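Local coordinates for protein putative dihydrodipicolinate synthase (Thermus thermophilus, PDB 2PCQ) that is a member of the dihydrodipicolinate synthetase family, built as a closed parallel beta/alpha (TIM) barrel and assembled as four chains, with its precise function left open, at residues I2-P7 against A196-P201; E29-G34 against A200-R205. One frame throughout, in Å; residues are numbered along the deposited sequence.

Interaction 1: I2-P7 against A196-P201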
loop_
_atom_site.group_PDB
_atom_site.type_symbol
_atom_site.label_atom_id
_atom_site.label_comp_id
_atom_site.label_asym_id
_atom_site.label_seq_id
_atom_site.Cartn_x
_atom_site.Cartn_y
_atom_site.Cartn_z
ATOM N N ILE A 2 1.435 32.753 -4.100
ATOM C CA ILE A 2 0.664 31.855 -4.946
ATOM C C ILE A 2 1.419 31.727 -6.260
ATOM O O ILE A 2 1.632 32.721 -6.958
ATOM C CB ILE A 2 -0.748 32.426 -5.257
ATOM C CG1 ILE A 2 -1.560 32.596 -3.963
ATOM C CG2 ILE A 2 -1.473 31.512 -6.245
ATOM C CD1 ILE A 2 -1.797 31.280 -3.217
ATOM N N LEU A 3 1.844 30.509 -6.574
ATOM C CA LEU A 3 2.565 30.256 -7.815
ATOM C C LEU A 3 1.945 29.082 -8.547
ATOM O O LEU A 3 1.577 28.083 -7.940
ATOM C CB LEU A 3 4.041 29.930 -7.556
ATOM C CG LEU A 3 4.936 31.007 -6.950
ATOM C CD1 LEU A 3 4.746 31.061 -5.439
ATOM C CD2 LEU A 3 6.380 30.689 -7.290
ATOM N N PRO A 4 1.801 29.194 -9.872
ATOM C CA PRO A 4 1.212 28.063 -10.577
ATOM C C PRO A 4 2.274 27.220 -11.278
ATOM O O PRO A 4 3.286 27.743 -11.745
ATOM C CB PRO A 4 0.297 28.740 -11.581
ATOM C CG PRO A 4 1.154 29.905 -12.021
ATOM C CD PRO A 4 1.729 30.418 -10.696
ATOM N N PRO A 5 2.074 25.895 -11.319
ATOM C CA PRO A 5 3.039 25.029 -11.998
ATOM C C PRO A 5 2.545 25.028 -13.447
ATOM O O PRO A 5 1.654 24.256 -13.808
ATOM C CB PRO A 5 2.838 23.681 -11.306
ATOM C CG PRO A 5 1.375 23.692 -10.980
ATOM C CD PRO A 5 1.163 25.109 -10.468
ATOM N N ILE A 6 3.097 25.909 -14.276
ATOM C CA ILE A 6 2.638 25.983 -15.655
ATOM C C ILE A 6 2.959 24.745 -16.481
ATOM O O ILE A 6 4.043 24.171 -16.382
ATOM C CB ILE A 6 3.195 27.230 -16.392
ATOM C CG1 ILE A 6 4.712 27.130 -16.552
ATOM C CG2 ILE A 6 2.822 28.494 -15.624
ATOM C CD1 ILE A 6 5.282 28.193 -17.473
ATOM N N PRO A 7 1.998 24.304 -17.302
ATOM C CA PRO A 7 2.236 23.125 -18.131
ATOM C C PRO A 7 3.190 23.467 -19.264
ATOM O O PRO A 7 3.409 24.642 -19.564
ATOM C CB PRO A 7 0.838 22.766 -18.629
ATOM C CG PRO A 7 0.165 24.094 -18.719
ATOM C CD PRO A 7 0.609 24.779 -17.443
ATOM N N ALA A 196 -4.224 24.417 -9.753
ATOM C CA ALA A 196 -5.491 25.134 -9.848
ATOM C C ALA A 196 -5.279 26.641 -9.973
ATOM O O ALA A 196 -6.176 27.363 -10.406
ATOM C CB ALA A 196 -6.365 24.823 -8.635
ATOM N N ALA A 197 -4.091 27.112 -9.598
ATOM C CA ALA A 197 -3.777 28.532 -9.692
ATOM C C ALA A 197 -3.540 28.931 -11.148
ATOM O O ALA A 197 -3.392 30.115 -11.455
ATOM C CB ALA A 197 -2.557 28.871 -8.844
ATOM N N ASN A 198 -3.482 27.942 -12.039
ATOM C CA ASN A 198 -3.319 28.217 -13.466
ATOM C C ASN A 198 -4.679 28.698 -13.981
ATOM O O ASN A 198 -4.765 29.390 -14.996
ATOM C CB ASN A 198 -2.973 26.949 -14.260
ATOM C CG ASN A 198 -1.530 26.515 -14.101
ATOM O OD1 ASN A 198 -1.235 25.540 -13.410
ATOM N ND2 ASN A 198 -0.626 27.230 -14.750
ATOM N N LEU A 199 -5.739 28.312 -13.277
ATOM C CA LEU A 199 -7.099 28.652 -13.682
ATOM C C LEU A 199 -7.750 29.776 -12.887
ATOM O O LEU A 199 -8.394 30.653 -13.466
ATOM C CB LEU A 199 -7.980 27.400 -13.604
ATOM C CG LEU A 199 -7.457 26.151 -14.331
ATOM C CD1 LEU A 199 -8.397 24.981 -14.079
ATOM C CD2 LEU A 199 -7.330 26.425 -15.820
ATOM N N ALA A 200 -7.600 29.747 -11.567
ATOM C CA ALA A 200 -8.190 30.779 -10.717
ATOM C C ALA A 200 -7.149 31.357 -9.764
ATOM O O ALA A 200 -7.325 31.326 -8.547
ATOM C CB ALA A 200 -9.360 30.194 -9.927
ATOM N N PRO A 201 -6.049 31.903 -10.307
ATOM C CA PRO A 201 -4.985 32.484 -9.478
ATOM C C PRO A 201 -5.440 33.551 -8.483
ATOM O O PRO A 201 -4.944 33.604 -7.356
ATOM C CB PRO A 201 -3.991 33.024 -10.508
ATOM C CG PRO A 201 -4.860 33.309 -11.714
ATOM C CD PRO A 201 -5.772 32.109 -11.740
#
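With CG1 beside the backbone N of Ile2 (chi1 -62°), CG2 falls anti to that N, and this methyl lies 3.9 Å from Ala197 CB, while Asn198 holds CG beside its own backbone N (chi1 -77°) and its side chain meets Pro4, Pro5 and Pro7. Ala197 CB sits between two partners: besides Ile2 CG2 it meets Pro4 CB at 4.0 Å, so a single methyl packs against two residues that both point toward 196-201. Pro4 CB also rests on the backbone of this turn, 3.9 Å from Ala197 C, and then on the amide carbon Asn198 CG at 3.8 Å. In the TIM barrel, strand 2-6 is the first and 191-193 the last of eight parallel strands. The contact therefore lies where the barrel closes, between strand 2-6 and the loop that leads from 191-193 to helix 201-212. Leu3 binds Gly192 through backbone hydrogen bonding just beside it. Farther along, the Asn198 side chain lies across Pro5 and crosses Ile6 at about a right angle, with Asn198 CG 3.9 Å from Pro5 O. Leu28 of helix 18-28 touches the same asparagine. Within the turn Ala196 O accepts both Leu199 N at 3.1 Å and Ala200 N at 3.0 Å, and Ala200 is the N-cap residue of the helix.

Interaction 2: E29-G34 against A200-R205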
loop_
_atom_site.group_PDB
_atom_site.type_symbol
_atom_site.label_atom_id
_atom_site.label_comp_id
_atom_site.label_asym_id
_atom_site.label_seq_id
_atom_site.Cartn_x
_atom_site.Cartn_y
_atom_site.Cartn_z
ATOM N N GLU A 29 1.787 34.834 -15.624
ATOM C CA GLU A 29 2.676 35.499 -14.675
ATOM C C GLU A 29 2.155 36.777 -14.012
ATOM O O GLU A 29 2.379 36.990 -12.819
ATOM C CB GLU A 29 4.035 35.776 -15.334
ATOM C CG GLU A 29 5.086 36.296 -14.360
ATOM C CD GLU A 29 6.469 36.393 -14.975
ATOM O OE1 GLU A 29 6.614 37.068 -16.016
ATOM O OE2 GLU A 29 7.413 35.795 -14.414
ATOM N N PRO A 30 1.459 37.646 -14.766
ATOM C CA PRO A 30 0.944 38.885 -14.164
ATOM C C PRO A 30 -0.071 38.649 -13.046
ATOM O O PRO A 30 -0.217 39.466 -12.133
ATOM C CB PRO A 30 0.312 39.607 -15.352
ATOM C CG PRO A 30 1.162 39.157 -16.502
ATOM C CD PRO A 30 1.290 37.675 -16.230
ATOM N N LEU A 31 -0.766 37.521 -13.125
ATOM C CA LEU A 31 -1.796 37.175 -12.154
ATOM C C LEU A 31 -1.288 36.491 -10.891
ATOM O O LEU A 31 -2.055 36.297 -9.944
ATOM C CB LEU A 31 -2.832 36.275 -12.827
ATOM C CG LEU A 31 -3.606 36.903 -13.990
ATOM C CD1 LEU A 31 -4.283 35.826 -14.820
ATOM C CD2 LEU A 31 -4.630 37.881 -13.430
ATOM N N VAL A 32 -0.005 36.140 -10.869
ATOM C CA VAL A 32 0.578 35.438 -9.728
ATOM C C VAL A 32 1.881 36.051 -9.217
ATOM O O VAL A 32 2.435 36.959 -9.831
ATOM C CB VAL A 32 0.844 33.956 -10.094
ATOM C CG1 VAL A 32 -0.475 33.246 -10.381
ATOM C CG2 VAL A 32 1.745 33.882 -11.328
ATOM N N ASP A 33 2.373 35.537 -8.093
ATOM C CA ASP A 33 3.609 36.035 -7.492
ATOM C C ASP A 33 4.859 35.557 -8.224
ATOM O O ASP A 33 5.922 36.168 -8.119
ATOM C CB ASP A 33 3.683 35.607 -6.027
ATOM C CG ASP A 33 2.633 36.284 -5.172
ATOM O OD1 ASP A 33 2.764 37.501 -4.932
ATOM O OD2 ASP A 33 1.674 35.603 -4.751
ATOM N N GLY A 34 4.723 34.457 -8.955
ATOM C CA GLY A 34 5.845 33.908 -9.688
ATOM C C GLY A 34 5.422 32.622 -10.363
ATOM O O GLY A 34 4.300 32.157 -10.170
ATOM N N ALA A 200 -7.600 29.747 -11.567
ATOM C CA ALA A 200 -8.190 30.779 -10.717
ATOM C C ALA A 200 -7.149 31.357 -9.764
ATOM O O ALA A 200 -7.325 31.326 -8.547
ATOM C CB ALA A 200 -9.360 30.194 -9.927
ATOM N N PRO A 201 -6.049 31.903 -10.307
ATOM C CA PRO A 201 -4.985 32.484 -9.478
ATOM C C PRO A 201 -5.440 33.551 -8.483
ATOM O O PRO A 201 -4.944 33.604 -7.356
ATOM C CB PRO A 201 -3.991 33.024 -10.508
ATOM C CG PRO A 201 -4.860 33.309 -11.714
ATOM C CD PRO A 201 -5.772 32.109 -11.740
ATOM N N ARG A 202 -6.380 34.399 -8.891
ATOM C CA ARG A 202 -6.871 35.447 -8.002
ATOM C C ARG A 202 -7.685 34.882 -6.840
ATOM O O ARG A 202 -7.687 35.447 -5.751
ATOM C CB ARG A 202 -7.705 36.477 -8.789
ATOM C CG ARG A 202 -6.858 37.398 -9.680
ATOM C CD ARG A 202 -7.699 38.402 -10.484
ATOM N NE ARG A 202 -8.637 37.727 -11.377
ATOM C CZ ARG A 202 -9.912 37.489 -11.087
ATOM N NH1 ARG A 202 -10.419 37.881 -9.924
ATOM N NH2 ARG A 202 -10.674 36.831 -11.950
ATOM N N ALA A 203 -8.358 33.757 -7.059
ATOM C CA ALA A 203 -9.166 33.157 -6.002
ATOM C C ALA A 203 -8.299 32.600 -4.876
ATOM O O ALA A 203 -8.569 32.839 -3.698
ATOM C CB ALA A 203 -10.048 32.060 -6.576
ATOM N N TYR A 204 -7.256 31.857 -5.234
ATOM C CA TYR A 204 -6.374 31.291 -4.222
ATOM C C TYR A 204 -5.623 32.397 -3.490
ATOM O O TYR A 204 -5.313 32.268 -2.309
ATOM C CB TYR A 204 -5.421 30.280 -4.868
ATOM C CG TYR A 204 -6.136 28.986 -5.202
ATOM C CD1 TYR A 204 -6.461 28.071 -4.197
ATOM C CD2 TYR A 204 -6.575 28.721 -6.500
ATOM C CE1 TYR A 204 -7.211 26.927 -4.475
ATOM C CE2 TYR A 204 -7.328 27.581 -6.788
ATOM C CZ TYR A 204 -7.643 26.692 -5.770
ATOM O OH TYR A 204 -8.394 25.577 -6.045
ATOM N N ARG A 205 -5.350 33.492 -4.191
ATOM C CA ARG A 205 -4.671 34.639 -3.589
ATOM C C ARG A 205 -5.605 35.255 -2.538
ATOM O O ARG A 205 -5.184 35.610 -1.434
ATOM C CB ARG A 205 -4.361 35.685 -4.664
ATOM C CG ARG A 205 -3.829 37.004 -4.123
ATOM C CD ARG A 205 -2.360 36.876 -3.763
ATOM N NE ARG A 205 -2.108 37.057 -2.344
ATOM C CZ ARG A 205 -0.906 36.961 -1.785
ATOM N NH1 ARG A 205 0.157 36.682 -2.531
ATOM N NH2 ARG A 205 -0.766 37.154 -0.481
HETATM O O HOH W 1 -2.354 34.940 -7.551
#
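Leu31 and Pro201 pack where two parts of the TIM barrel meet: the short 3-10 turn that follows helix 18-28, and the first turn of helix 201-212. From the leucine backbone outward, CB comes first, 3.8 Å from Pro201 CG. CG, kept beside the backbone N by a chi1 of -63°, carries the branches past the pyrrolidine ring. CD1 stays over the same ring carbon, 4.0 Å from Pro201 CG, and CD2 reaches the aliphatic part of Arg202, 4.3 Å from its CD; the guanidinium of Arg202 goes on to Gly280 O. Val32 meets the neighbouring ring carbon, its CG1 3.5 Å from Pro201 CB. Beside the apolar patch a water donates to both Leu31 O and Pro201 O, joining two backbone carbonyls, the second of which also accepts the helical N-H of Arg205. Asp33 and Arg205 form a salt bridge. OD2 of Asp33 also takes the backbone N-H of Ile2, and Arg205 NH2 has a second carboxylate in Asp209. The carboxylate and guanidinium planes stand 74° apart, and Arg205 NH1 reaches Asp33 OD2 at 2.9 Å in a weak, bent hydrogen bond of 122°.

Both interactions set the first strand or the loop leading to the second against the segment after the last strand, and they share Ala200 and Pro201. Interaction 1 is wholly buried, nearer the middle of the chain, and relies on methyl, proline and asparagine packing beside the strands. Interaction 2 lies farther out and is only partly buried; there the apolar contact on Pro201 gives way to a bridging water and a charged pair. The two also touch each other: Asp33, of the charged pair, also ties the loop to the first residues of strand 2-6, and Pro4 packs on the Gly34 carbonyl, so strand 2-6 and loop 29-34 lie directly together.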